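PDB 2HJ3: sulfhydryl oxidase Erv1p from Arabidopsis thaliana, which catalyses FAD-dependent formation of disulfide bonds, passing electrons from thiols to oxygen, and supports import and folding of small cysteine-containing proteins in the mitochondrial intermembrane space. Local coordinates for residues K61-S66 / C82-T87; E42-L47 / S78-H83. All coordinates share one frame; numbering follows the deposited sequence.

Contact 1 of 2, residues K61-S66 / C82-T87. With FAD (flavin-adenine dinucleotide), chain K; SO4 (sulfate ion), chain F.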
ATOM      1  N   LYS A  61       5.625  12.252   6.060  1.00 48.11           N
ATOM      2  CA  LYS A  61       5.297  13.507   5.391  1.00 49.70           C
ATOM      3  C   LYS A  61       6.547  14.400   5.365  1.00 49.50           C
ATOM      4  O   LYS A  61       6.904  14.954   4.327  1.00 49.70           O
ATOM      5  CB  LYS A  61       4.156  14.193   6.145  1.00 51.02           C
ATOM      6  CG  LYS A  61       3.262  15.082   5.308  1.00 53.70           C
ATOM      7  CD  LYS A  61       1.941  15.308   6.041  1.00 54.28           C
ATOM      8  CE  LYS A  61       0.876  15.889   5.130  1.00 55.95           C
ATOM      9  NZ  LYS A  61      -0.484  15.827   5.751  1.00 57.35           N
ATOM     10  N   GLU A  62       7.207  14.524   6.515  1.00 49.09           N
ATOM     11  CA  GLU A  62       8.430  15.320   6.636  1.00 50.01           C
ATOM     12  C   GLU A  62       9.490  14.767   5.694  1.00 50.22           C
ATOM     13  O   GLU A  62      10.030  15.491   4.857  1.00 51.04           O
ATOM     14  CB  GLU A  62       8.966  15.262   8.068  1.00 51.26           C
ATOM     15  CG  GLU A  62       8.094  15.940   9.108  1.00 54.70           C
ATOM     16  CD  GLU A  62       8.433  15.498  10.523  1.00 58.27           C
ATOM     17  OE1 GLU A  62       9.641  15.427  10.857  1.00 60.06           O
ATOM     18  OE2 GLU A  62       7.492  15.229  11.301  1.00 58.21           O
ATOM     19  N   ILE A  63       9.783  13.476   5.837  1.00 49.19           N
ATOM     20  CA  ILE A  63      10.774  12.816   5.000  1.00 47.64           C
ATOM     21  C   ILE A  63      10.475  13.037   3.526  1.00 49.23           C
ATOM     22  O   ILE A  63      11.372  13.317   2.734  1.00 49.61           O
ATOM     23  CB  ILE A  63      10.816  11.308   5.284  1.00 45.11           C
ATOM     24  CG1 ILE A  63      11.296  11.072   6.714  1.00 41.83           C
ATOM     25  CG2 ILE A  63      11.729  10.611   4.294  1.00 43.55           C
ATOM     26  CD1 ILE A  63      11.128   9.664   7.180  1.00 39.19           C
ATOM     27  N   LEU A  64       9.206  12.921   3.161  1.00 51.04           N
ATOM     28  CA  LEU A  64       8.795  13.102   1.776  1.00 52.77           C
ATOM     29  C   LEU A  64       9.028  14.553   1.318  1.00 53.91           C
ATOM     30  O   LEU A  64       9.447  14.798   0.187  1.00 53.09           O
ATOM     31  CB  LEU A  64       7.320  12.712   1.635  1.00 52.10           C
ATOM     32  CG  LEU A  64       6.790  12.433   0.231  1.00 52.98           C
ATOM     33  CD1 LEU A  64       7.633  11.345  -0.424  1.00 54.18           C
ATOM     34  CD2 LEU A  64       5.331  12.008   0.310  1.00 50.13           C
ATOM     35  N   ARG A  65       8.766  15.511   2.204  1.00 56.45           N
ATOM     36  CA  ARG A  65       8.962  16.927   1.885  1.00 58.99           C
ATOM     37  C   ARG A  65      10.403  17.201   1.475  1.00 58.20           C
ATOM     38  O   ARG A  65      10.664  17.721   0.392  1.00 58.48           O
ATOM     39  CB  ARG A  65       8.633  17.807   3.093  1.00 62.77           C
ATOM     40  CG  ARG A  65       7.184  17.777   3.541  1.00 69.59           C
ATOM     41  CD  ARG A  65       6.272  18.415   2.513  1.00 74.57           C
ATOM     42  NE  ARG A  65       4.905  18.574   3.006  1.00 77.42           N
ATOM     43  CZ  ARG A  65       3.907  19.069   2.282  1.00 79.19           C
ATOM     44  NH1 ARG A  65       4.119  19.453   1.029  1.00 79.48           N
ATOM     45  NH2 ARG A  65       2.697  19.184   2.811  1.00 80.45           N
ATOM     46  N   SER A  66      11.334  16.840   2.352  1.00 57.08           N
ATOM     47  CA  SER A  66      12.756  17.054   2.115  1.00 56.08           C
ATOM     48  C   SER A  66      13.432  16.056   1.178  1.00 54.04           C
ATOM     49  O   SER A  66      14.514  16.337   0.676  1.00 53.96           O
ATOM     50  CB  SER A  66      13.501  17.061   3.444  1.00 57.43           C
ATOM     51  OG  SER A  66      13.328  15.819   4.095  1.00 63.97           O
ATOM     52  N   CYS A  82      14.644   2.721   0.108  1.00 39.36           N
ATOM     53  CA  CYS A  82      15.529   2.157   1.122  1.00 38.32           C
ATOM     54  C   CYS A  82      16.063   3.260   2.027  1.00 37.63           C
ATOM     55  O   CYS A  82      16.196   3.072   3.243  1.00 36.46           O
ATOM     56  CB  CYS A  82      16.687   1.413   0.454  1.00 38.94           C
ATOM     57  SG  CYS A  82      17.995   0.829   1.582  1.00 44.54           S
ATOM     58  N   HIS A  83      16.354   4.422   1.438  1.00 37.91           N
ATOM     59  CA  HIS A  83      16.870   5.549   2.222  1.00 37.65           C
ATOM     60  C   HIS A  83      15.780   6.065   3.136  1.00 36.89           C
ATOM     61  O   HIS A  83      16.030   6.436   4.283  1.00 37.67           O
ATOM     62  CB  HIS A  83      17.357   6.682   1.309  1.00 36.83           C
ATOM     63  CG  HIS A  83      18.542   6.314   0.475  1.00 34.15           C
ATOM     64  ND1 HIS A  83      19.733   5.892   1.023  1.00 36.09           N
ATOM     65  CD2 HIS A  83      18.694   6.225  -0.867  1.00 34.06           C
ATOM     66  CE1 HIS A  83      20.564   5.545   0.057  1.00 34.92           C
ATOM     67  NE2 HIS A  83      19.957   5.736  -1.100  1.00 36.39           N
ATOM     68  N   VAL A  84      14.560   6.092   2.616  1.00 37.05           N
ATOM     69  CA  VAL A  84      13.435   6.553   3.404  1.00 36.57           C
ATOM     70  C   VAL A  84      13.257   5.602   4.576  1.00 36.43           C
ATOM     71  O   VAL A  84      13.151   6.031   5.720  1.00 37.69           O
ATOM     72  CB  VAL A  84      12.157   6.607   2.548  1.00 38.30           C
ATOM     73  CG1 VAL A  84      10.916   6.616   3.440  1.00 38.07           C
ATOM     74  CG2 VAL A  84      12.197   7.856   1.674  1.00 33.85           C
ATOM     75  N   HIS A  85      13.253   4.306   4.293  1.00 36.53           N
ATOM     76  CA  HIS A  85      13.098   3.314   5.349  1.00 37.13           C
ATOM     77  C   HIS A  85      14.218   3.462   6.389  1.00 38.17           C
ATOM     78  O   HIS A  85      13.987   3.280   7.585  1.00 40.88           O
ATOM     79  CB  HIS A  85      13.105   1.909   4.747  1.00 35.57           C
ATOM     80  CG  HIS A  85      12.625   0.843   5.682  1.00 34.75           C
ATOM     81  ND1 HIS A  85      12.400  -0.456   5.274  1.00 32.10           N
ATOM     82  CD2 HIS A  85      12.312   0.883   6.998  1.00 34.51           C
ATOM     83  CE1 HIS A  85      11.964  -1.168   6.299  1.00 32.16           C
ATOM     84  NE2 HIS A  85      11.900  -0.379   7.356  1.00 32.56           N
ATOM     85  N   ASN A  86      15.426   3.802   5.947  1.00 37.47           N
ATOM     86  CA  ASN A  86      16.534   3.965   6.896  1.00 37.50           C
ATOM     87  C   ASN A  86      16.362   5.156   7.836  1.00 37.11           C
ATOM     88  O   ASN A  86      16.741   5.089   9.002  1.00 36.89           O
ATOM     89  CB  ASN A  86      17.874   4.068   6.166  1.00 34.51           C
ATOM     90  CG  ASN A  86      18.420   2.717   5.792  1.00 33.09           C
ATOM     91  OD1 ASN A  86      18.212   1.747   6.510  1.00 33.95           O
ATOM     92  ND2 ASN A  86      19.137   2.643   4.684  1.00 33.74           N
ATOM     93  N   THR A  87      15.793   6.246   7.336  1.00 37.02           N
ATOM     94  CA  THR A  87      15.573   7.407   8.183  1.00 37.12           C
ATOM     95  C   THR A  87      14.658   6.996   9.335  1.00 40.12           C
ATOM     96  O   THR A  87      14.838   7.435  10.469  1.00 40.86           O
ATOM     97  CB  THR A  87      14.923   8.540   7.387  1.00 37.31           C
ATOM     98  OG1 THR A  87      15.799   8.919   6.316  1.00 40.34           O
ATOM     99  CG2 THR A  87      14.657   9.738   8.273  1.00 33.92           C
TER
HETATM  100  PA  FAD K1001      10.859  -2.983   9.375  1.00 47.26           P
HETATM  101  O1A FAD K1001      11.504  -1.650   9.540  1.00 48.97           O
HETATM  102  O2A FAD K1001       9.391  -3.240   9.470  1.00 48.55           O
HETATM  103  O5B FAD K1001      11.259  -4.091   8.352  1.00 48.20           O
HETATM  104  C5B FAD K1001      10.927  -4.793   7.167  1.00 50.80           C
HETATM  105  C4B FAD K1001      12.069  -5.785   7.117  1.00 51.12           C
HETATM  106  O4B FAD K1001      12.475  -5.341   5.795  1.00 50.18           O
HETATM  107  C3B FAD K1001      13.382  -6.022   7.916  1.00 53.28           C
HETATM  108  O3B FAD K1001      13.258  -7.006   8.944  1.00 56.44           O
HETATM  109  C2B FAD K1001      14.379  -6.238   6.865  1.00 53.50           C
HETATM  110  O2B FAD K1001      14.420  -7.518   6.315  1.00 57.35           O
HETATM  111  C1B FAD K1001      13.904  -5.224   5.818  1.00 49.71           C
HETATM  112  N9A FAD K1001      14.421  -3.890   5.738  1.00 46.54           N
HETATM  113  C8A FAD K1001      14.930  -2.983   6.699  1.00 45.07           C
HETATM  114  N7A FAD K1001      15.394  -1.829   6.320  1.00 43.08           N
HETATM  115  C5A FAD K1001      15.200  -1.865   4.945  1.00 43.25           C
HETATM  116  C6A FAD K1001      15.503  -1.000   3.874  1.00 42.99           C
HETATM  117  N6A FAD K1001      16.165   0.144   4.146  1.00 40.43           N
HETATM  118  N1A FAD K1001      15.185  -1.416   2.586  1.00 43.17           N
HETATM  119  C2A FAD K1001      14.648  -2.617   2.256  1.00 46.39           C
HETATM  120  N3A FAD K1001      14.312  -3.450   3.345  1.00 46.84           N
HETATM  121  C4A FAD K1001      14.643  -3.026   4.664  1.00 43.74           C
HETATM  122  N1  FAD K1001       7.107   3.377  13.448  1.00 47.50           N
HETATM  123  C2  FAD K1001       7.262   4.240  14.517  1.00 48.46           C
HETATM  124  O2  FAD K1001       7.321   3.854  15.701  1.00 51.00           O
HETATM  125  N3  FAD K1001       7.365   5.551  14.085  1.00 46.97           N
HETATM  126  C4  FAD K1001       7.331   5.970  12.732  1.00 47.96           C
HETATM  127  O4  FAD K1001       7.334   7.241  12.630  1.00 52.08           O
HETATM  128  C4X FAD K1001       7.190   5.051  11.705  1.00 46.72           C
HETATM  129  N5  FAD K1001       7.017   5.369  10.313  1.00 45.80           N
HETATM  130  C5X FAD K1001       6.714   4.471   9.262  1.00 43.49           C
HETATM  131  C6  FAD K1001       6.472   4.938   7.952  1.00 43.00           C
HETATM  132  C7  FAD K1001       6.117   3.998   6.937  1.00 42.77           C
HETATM  133  C7M FAD K1001       5.798   4.571   5.548  1.00 44.93           C
HETATM  134  C8  FAD K1001       6.038   2.598   7.218  1.00 42.82           C
HETATM  135  C8M FAD K1001       5.759   1.432   6.277  1.00 41.14           C
HETATM  136  C9  FAD K1001       6.267   2.171   8.532  1.00 42.69           C
HETATM  137  C9A FAD K1001       6.558   3.036   9.619  1.00 43.53           C
HETATM  138  N10 FAD K1001       6.854   2.819  11.059  1.00 45.67           N
HETATM  139  C10 FAD K1001       7.058   3.687  12.104  1.00 45.29           C
HETATM  140  C1' FAD K1001       7.072   1.465  11.445  1.00 45.74           C
HETATM  141  C2' FAD K1001       8.448   0.884  11.396  1.00 46.01           C
HETATM  142  O2' FAD K1001       9.225   1.538  10.341  1.00 45.72           O
HETATM  143  C3' FAD K1001       8.531  -0.605  11.527  1.00 46.62           C
HETATM  144  O3' FAD K1001       7.946  -1.184  10.373  1.00 46.77           O
HETATM  145  C4' FAD K1001       8.356  -1.441  12.785  1.00 47.73           C
HETATM  146  O4' FAD K1001       9.009  -0.775  13.901  1.00 45.91           O
HETATM  147  C5' FAD K1001       8.932  -2.799  12.780  1.00 46.35           C
HETATM  148  O5' FAD K1001      10.348  -2.905  12.601  1.00 48.77           O
HETATM  149  P   FAD K1001      11.002  -4.233  12.101  1.00 49.90           P
HETATM  150  O1P FAD K1001      12.190  -4.028  12.924  1.00 54.62           O
HETATM  151  O2P FAD K1001      10.182  -5.465  12.165  1.00 46.84           O
HETATM  152  O3P FAD K1001      11.427  -3.842  10.590  1.00 49.71           O
HETATM  153  S   SO4 F 506      21.161   5.688   4.439  1.00 76.96           S
HETATM  154  O1  SO4 F 506      21.567   7.015   3.948  1.00 78.79           O
HETATM  155  O2  SO4 F 506      21.032   5.730   5.906  1.00 76.65           O
HETATM  156  O3  SO4 F 506      19.870   5.313   3.833  1.00 77.92           O
HETATM  157  O4  SO4 F 506      22.181   4.692   4.064  1.00 78.43           O

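Contact 2 of 2, residues E42-L47 / S78-H83. With FAD (flavin-adenine dinucleotide), chain K; SO4 (sulfate ion), chain F.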
ATOM      1  N   GLU A  42       2.264   9.669  -6.660  1.00 42.17           N
ATOM      2  CA  GLU A  42       0.964   9.925  -6.052  1.00 41.94           C
ATOM      3  C   GLU A  42       0.746   8.972  -4.877  1.00 39.37           C
ATOM      4  O   GLU A  42       0.183   9.349  -3.846  1.00 39.15           O
ATOM      5  CB  GLU A  42      -0.145   9.763  -7.096  1.00 45.78           C
ATOM      6  CG  GLU A  42      -1.567  10.056  -6.593  1.00 51.37           C
ATOM      7  CD  GLU A  42      -1.709  11.422  -5.910  1.00 54.54           C
ATOM      8  OE1 GLU A  42      -1.037  12.385  -6.342  1.00 56.27           O
ATOM      9  OE2 GLU A  42      -2.511  11.537  -4.953  1.00 54.75           O
ATOM     10  N   LEU A  43       1.213   7.740  -5.035  1.00 37.78           N
ATOM     11  CA  LEU A  43       1.093   6.730  -3.989  1.00 38.18           C
ATOM     12  C   LEU A  43       1.806   7.186  -2.719  1.00 38.13           C
ATOM     13  O   LEU A  43       1.273   7.055  -1.619  1.00 38.94           O
ATOM     14  CB  LEU A  43       1.683   5.402  -4.475  1.00 37.38           C
ATOM     15  CG  LEU A  43       1.854   4.302  -3.420  1.00 39.61           C
ATOM     16  CD1 LEU A  43       0.503   3.927  -2.830  1.00 39.71           C
ATOM     17  CD2 LEU A  43       2.513   3.089  -4.047  1.00 35.64           C
ATOM     18  N   MET A  44       3.008   7.733  -2.866  1.00 38.87           N
ATOM     19  CA  MET A  44       3.753   8.198  -1.699  1.00 40.29           C
ATOM     20  C   MET A  44       3.048   9.377  -1.031  1.00 40.12           C
ATOM     21  O   MET A  44       3.000   9.468   0.194  1.00 40.99           O
ATOM     22  CB  MET A  44       5.179   8.607  -2.083  1.00 40.85           C
ATOM     23  CG  MET A  44       5.991   7.535  -2.773  1.00 38.21           C
ATOM     24  SD  MET A  44       5.798   5.890  -2.063  1.00 39.73           S
ATOM     25  CE  MET A  44       6.597   6.076  -0.595  1.00 43.48           C
ATOM     26  N   THR A  45       2.506  10.282  -1.838  1.00 42.24           N
ATOM     27  CA  THR A  45       1.785  11.440  -1.307  1.00 43.12           C
ATOM     28  C   THR A  45       0.573  10.961  -0.530  1.00 41.85           C
ATOM     29  O   THR A  45       0.306  11.427   0.573  1.00 41.05           O
ATOM     30  CB  THR A  45       1.288  12.357  -2.431  1.00 46.08           C
ATOM     31  OG1 THR A  45       2.409  12.849  -3.174  1.00 49.00           O
ATOM     32  CG2 THR A  45       0.502  13.530  -1.855  1.00 47.49           C
ATOM     33  N   ILE A  46      -0.167  10.030  -1.121  1.00 41.38           N
ATOM     34  CA  ILE A  46      -1.340   9.482  -0.458  1.00 41.61           C
ATOM     35  C   ILE A  46      -0.928   8.871   0.878  1.00 41.71           C
ATOM     36  O   ILE A  46      -1.556   9.137   1.900  1.00 42.10           O
ATOM     37  CB  ILE A  46      -2.047   8.434  -1.353  1.00 42.89           C
ATOM     38  CG1 ILE A  46      -2.632   9.142  -2.586  1.00 41.10           C
ATOM     39  CG2 ILE A  46      -3.141   7.714  -0.568  1.00 39.76           C
ATOM     40  CD1 ILE A  46      -3.329   8.230  -3.553  1.00 39.62           C
ATOM     41  N   LEU A  47       0.136   8.076   0.883  1.00 41.86           N
ATOM     42  CA  LEU A  47       0.617   7.476   2.132  1.00 43.02           C
ATOM     43  C   LEU A  47       0.996   8.531   3.167  1.00 43.16           C
ATOM     44  O   LEU A  47       0.769   8.344   4.363  1.00 44.33           O
ATOM     45  CB  LEU A  47       1.843   6.588   1.888  1.00 43.98           C
ATOM     46  CG  LEU A  47       1.639   5.203   1.285  1.00 46.22           C
ATOM     47  CD1 LEU A  47       2.990   4.563   1.044  1.00 48.82           C
ATOM     48  CD2 LEU A  47       0.813   4.343   2.219  1.00 47.08           C
ATOM     49  N   SER A  78      14.004   2.034  -5.923  1.00 38.28           N
ATOM     50  CA  SER A  78      14.434   1.036  -4.940  1.00 40.32           C
ATOM     51  C   SER A  78      15.319   1.687  -3.893  1.00 40.20           C
ATOM     52  O   SER A  78      15.119   1.503  -2.694  1.00 43.38           O
ATOM     53  CB  SER A  78      15.263  -0.063  -5.595  1.00 40.98           C
ATOM     54  OG  SER A  78      14.584  -0.652  -6.672  1.00 49.19           O
ATOM     55  N   GLN A  79      16.313   2.436  -4.361  1.00 40.26           N
ATOM     56  CA  GLN A  79      17.254   3.109  -3.468  1.00 41.14           C
ATOM     57  C   GLN A  79      16.528   4.119  -2.603  1.00 41.61           C
ATOM     58  O   GLN A  79      16.616   4.078  -1.374  1.00 42.93           O
ATOM     59  CB  GLN A  79      18.341   3.816  -4.279  1.00 42.39           C
ATOM     60  CG  GLN A  79      19.203   2.884  -5.118  1.00 42.88           C
ATOM     61  CD  GLN A  79      20.045   1.960  -4.266  1.00 47.15           C
ATOM     62  OE1 GLN A  79      20.180   0.774  -4.574  1.00 50.30           O
ATOM     63  NE2 GLN A  79      20.627   2.497  -3.192  1.00 47.02           N
ATOM     64  N   TRP A  80      15.801   5.025  -3.248  1.00 40.64           N
ATOM     65  CA  TRP A  80      15.065   6.050  -2.530  1.00 39.70           C
ATOM     66  C   TRP A  80      14.223   5.450  -1.405  1.00 39.88           C
ATOM     67  O   TRP A  80      14.257   5.924  -0.269  1.00 39.53           O
ATOM     68  CB  TRP A  80      14.154   6.821  -3.491  1.00 40.27           C
ATOM     69  CG  TRP A  80      13.304   7.827  -2.783  1.00 39.37           C
ATOM     70  CD1 TRP A  80      13.685   9.057  -2.344  1.00 38.59           C
ATOM     71  CD2 TRP A  80      11.953   7.647  -2.351  1.00 38.88           C
ATOM     72  NE1 TRP A  80      12.654   9.661  -1.656  1.00 37.28           N
ATOM     73  CE2 TRP A  80      11.579   8.814  -1.645  1.00 39.32           C
ATOM     74  CE3 TRP A  80      11.021   6.612  -2.489  1.00 39.25           C
ATOM     75  CZ2 TRP A  80      10.313   8.976  -1.077  1.00 40.13           C
ATOM     76  CZ3 TRP A  80       9.762   6.769  -1.926  1.00 40.94           C
ATOM     77  CH2 TRP A  80       9.420   7.945  -1.227  1.00 42.73           C
ATOM     78  N   LEU A  81      13.470   4.402  -1.723  1.00 40.39           N
ATOM     79  CA  LEU A  81      12.610   3.758  -0.731  1.00 40.43           C
ATOM     80  C   LEU A  81      13.432   3.173   0.418  1.00 39.54           C
ATOM     81  O   LEU A  81      12.979   3.136   1.557  1.00 38.33           O
ATOM     82  CB  LEU A  81      11.775   2.661  -1.398  1.00 41.91           C
ATOM     83  CG  LEU A  81      10.530   2.179  -0.651  1.00 43.21           C
ATOM     84  CD1 LEU A  81       9.644   3.358  -0.268  1.00 40.69           C
ATOM     85  CD2 LEU A  81       9.774   1.216  -1.542  1.00 42.32           C
ATOM     86  N   CYS A  82      14.644   2.721   0.108  1.00 39.36           N
ATOM     87  CA  CYS A  82      15.529   2.157   1.122  1.00 38.32           C
ATOM     88  C   CYS A  82      16.063   3.260   2.027  1.00 37.63           C
ATOM     89  O   CYS A  82      16.196   3.072   3.243  1.00 36.46           O
ATOM     90  CB  CYS A  82      16.687   1.413   0.454  1.00 38.94           C
ATOM     91  SG  CYS A  82      17.995   0.829   1.582  1.00 44.54           S
ATOM     92  N   HIS A  83      16.354   4.422   1.438  1.00 37.91           N
ATOM     93  CA  HIS A  83      16.870   5.549   2.222  1.00 37.65           C
ATOM     94  C   HIS A  83      15.780   6.065   3.136  1.00 36.89           C
ATOM     95  O   HIS A  83      16.030   6.436   4.283  1.00 37.67           O
ATOM     96  CB  HIS A  83      17.357   6.682   1.309  1.00 36.83           C
ATOM     97  CG  HIS A  83      18.542   6.314   0.475  1.00 34.15           C
ATOM     98  ND1 HIS A  83      19.733   5.892   1.023  1.00 36.09           N
ATOM     99  CD2 HIS A  83      18.694   6.225  -0.867  1.00 34.06           C
ATOM    100  CE1 HIS A  83      20.564   5.545   0.057  1.00 34.92           C
ATOM    101  NE2 HIS A  83      19.957   5.736  -1.100  1.00 36.39           N
TER
HETATM  102  PA  FAD K1001      10.859  -2.983   9.375  1.00 47.26           P
HETATM  103  O1A FAD K1001      11.504  -1.650   9.540  1.00 48.97           O
HETATM  104  O2A FAD K1001       9.391  -3.240   9.470  1.00 48.55           O
HETATM  105  O5B FAD K1001      11.259  -4.091   8.352  1.00 48.20           O
HETATM  106  C5B FAD K1001      10.927  -4.793   7.167  1.00 50.80           C
HETATM  107  C4B FAD K1001      12.069  -5.785   7.117  1.00 51.12           C
HETATM  108  O4B FAD K1001      12.475  -5.341   5.795  1.00 50.18           O
HETATM  109  C3B FAD K1001      13.382  -6.022   7.916  1.00 53.28           C
HETATM  110  O3B FAD K1001      13.258  -7.006   8.944  1.00 56.44           O
HETATM  111  C2B FAD K1001      14.379  -6.238   6.865  1.00 53.50           C
HETATM  112  O2B FAD K1001      14.420  -7.518   6.315  1.00 57.35           O
HETATM  113  C1B FAD K1001      13.904  -5.224   5.818  1.00 49.71           C
HETATM  114  N9A FAD K1001      14.421  -3.890   5.738  1.00 46.54           N
HETATM  115  C8A FAD K1001      14.930  -2.983   6.699  1.00 45.07           C
HETATM  116  N7A FAD K1001      15.394  -1.829   6.320  1.00 43.08           N
HETATM  117  C5A FAD K1001      15.200  -1.865   4.945  1.00 43.25           C
HETATM  118  C6A FAD K1001      15.503  -1.000   3.874  1.00 42.99           C
HETATM  119  N6A FAD K1001      16.165   0.144   4.146  1.00 40.43           N
HETATM  120  N1A FAD K1001      15.185  -1.416   2.586  1.00 43.17           N
HETATM  121  C2A FAD K1001      14.648  -2.617   2.256  1.00 46.39           C
HETATM  122  N3A FAD K1001      14.312  -3.450   3.345  1.00 46.84           N
HETATM  123  C4A FAD K1001      14.643  -3.026   4.664  1.00 43.74           C
HETATM  124  N1  FAD K1001       7.107   3.377  13.448  1.00 47.50           N
HETATM  125  C2  FAD K1001       7.262   4.240  14.517  1.00 48.46           C
HETATM  126  O2  FAD K1001       7.321   3.854  15.701  1.00 51.00           O
HETATM  127  N3  FAD K1001       7.365   5.551  14.085  1.00 46.97           N
HETATM  128  C4  FAD K1001       7.331   5.970  12.732  1.00 47.96           C
HETATM  129  O4  FAD K1001       7.334   7.241  12.630  1.00 52.08           O
HETATM  130  C4X FAD K1001       7.190   5.051  11.705  1.00 46.72           C
HETATM  131  N5  FAD K1001       7.017   5.369  10.313  1.00 45.80           N
HETATM  132  C5X FAD K1001       6.714   4.471   9.262  1.00 43.49           C
HETATM  133  C6  FAD K1001       6.472   4.938   7.952  1.00 43.00           C
HETATM  134  C7  FAD K1001       6.117   3.998   6.937  1.00 42.77           C
HETATM  135  C7M FAD K1001       5.798   4.571   5.548  1.00 44.93           C
HETATM  136  C8  FAD K1001       6.038   2.598   7.218  1.00 42.82           C
HETATM  137  C8M FAD K1001       5.759   1.432   6.277  1.00 41.14           C
HETATM  138  C9  FAD K1001       6.267   2.171   8.532  1.00 42.69           C
HETATM  139  C9A FAD K1001       6.558   3.036   9.619  1.00 43.53           C
HETATM  140  N10 FAD K1001       6.854   2.819  11.059  1.00 45.67           N
HETATM  141  C10 FAD K1001       7.058   3.687  12.104  1.00 45.29           C
HETATM  142  C1' FAD K1001       7.072   1.465  11.445  1.00 45.74           C
HETATM  143  C2' FAD K1001       8.448   0.884  11.396  1.00 46.01           C
HETATM  144  O2' FAD K1001       9.225   1.538  10.341  1.00 45.72           O
HETATM  145  C3' FAD K1001       8.531  -0.605  11.527  1.00 46.62           C
HETATM  146  O3' FAD K1001       7.946  -1.184  10.373  1.00 46.77           O
HETATM  147  C4' FAD K1001       8.356  -1.441  12.785  1.00 47.73           C
HETATM  148  O4' FAD K1001       9.009  -0.775  13.901  1.00 45.91           O
HETATM  149  C5' FAD K1001       8.932  -2.799  12.780  1.00 46.35           C
HETATM  150  O5' FAD K1001      10.348  -2.905  12.601  1.00 48.77           O
HETATM  151  P   FAD K1001      11.002  -4.233  12.101  1.00 49.90           P
HETATM  152  O1P FAD K1001      12.190  -4.028  12.924  1.00 54.62           O
HETATM  153  O2P FAD K1001      10.182  -5.465  12.165  1.00 46.84           O
HETATM  154  O3P FAD K1001      11.427  -3.842  10.590  1.00 49.71           O
HETATM  155  S   SO4 F 506      21.161   5.688   4.439  1.00 76.96           S
HETATM  156  O1  SO4 F 506      21.567   7.015   3.948  1.00 78.79           O
HETATM  157  O2  SO4 F 506      21.032   5.730   5.906  1.00 76.65           O
HETATM  158  O3  SO4 F 506      19.870   5.313   3.833  1.00 77.92           O
HETATM  159  O4  SO4 F 506      22.181   4.692   4.064  1.00 78.43           O

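Contact 1 of 2, residues K61-S66 / C82-T87
Ile63 meets Val84 and Thr87 with two branches set apart by its torsions: CG1 lies anti to the carbonyl carbon (chi1 -65°), while chi2 of 169° stretches CD1 toward Thr87. CD1 approaches Thr87 CG2 tip to tip at 3.7 Å, and the other branch, Ile63 CG2, lies across Val84 with its carbon 3.8 Å from Val84 CG2. Thr87 turns its methyl to the isoleucine, whereas OG1 stays beside its own helix, 3.2 Å from the carbonyl O of His83. Methyl and methylene groups of Ile63, Val84 and Thr87 join helix 54-66 to helix 74-91 in the helical bundle of the ERV/ALR fold. Other residues of 82-87 turn to bound groups: the His85 side chain leaves the backbone away from 61-66 and gives NE2 to FAD O1A at 2.6 Å (155° at the hydrogen), with FAD N7A over one face of its ring; its ND1 is hydrogen-bonded to His22. Asn86 ND2 and His83 ND1 both donate to O3 of a sulfate, probably from the crystallisation liquor. No hydrogen bond crosses between 61-66 and 82-87, which implies apolar packing alone joins the segments, while His85 engages FAD, and His83 and Asn86 the sulfate.

Contact 2 of 2, residues E42-L47 / S78-H83
Met44 meets Trp80 at the rim of the indole and not over a face: its terminal methyl CE lies in the ring plane, 3.4 Å from Trp80 CH2 and 3.5 Å from Trp80 CZ3. The sulfur follows the same edge-on course, with Met44 SD 5.2 Å from the centroid of the six-membered ring and 78° off its normal, a Met-aromatic contact of the edge type. The two side chains come from opposite directions and span helices whose nearest CA atoms, those of Met44 and Leu81, are 10.0 Å apart. Met44 bends at both chi2 (-42°) and chi3 (-70°), a folded course that lets CG as well as CE lie by the indole, with CG 3.8 Å from Trp80 CH2. The same methyl also meets Leu81, whose CD1 is 4.1 Å from Met44 CE.

All three residues are buried where helices 34-50 and 74-91 face each other in the four-helix bundle that houses the flavin in this family. Phe60 and Leu64 of helix 54-66 close on Met44, and Leu21 and His22 of helix 10-27 touch Leu81. An alanine in place of Met44 would probably open a gap beside Trp80 CH2 and CZ3 and leave Leu81 CD1 without its neighbour across the contact. The polar end of the indole is satisfied elsewhere, Trp80 NE1 donating to the carbonyl O of Asn67. Leu43 and Ile46 pack against Leu43 and Ile46 of the second subunit, so the helix that carries Met44 also lies at the dimer interface. On helix 74-91, Cys82 is joined to Cys99 by a disulfide, and the carbonyl O of Cys82 accepts a weak hydrogen bond from adenine N6A of FAD.

In the fold
From the N terminus, helix 10-27 precedes both contacts, and helix 34-50 supplies 42-47, the first half of contact 2. The chain then runs through helix 54-66, which supplies 61-66, before helix 74-91 brings back the overlapping 78-83 and 82-87. Contact 2 closes a loop of 30 intervening residues and contact 1 one of 15; 61-66 falls within the larger loop, but 82-87 extends past its end, with Cys82 and His83 shared, so the two share an end rather than simply nesting or crossing. Leu64 bridges the two contacts, touching Trp80 and the backbone of Met44 and Thr45. Together they tie helices 34-50 and 54-66 to helix 74-91, which also lines the FAD pocket.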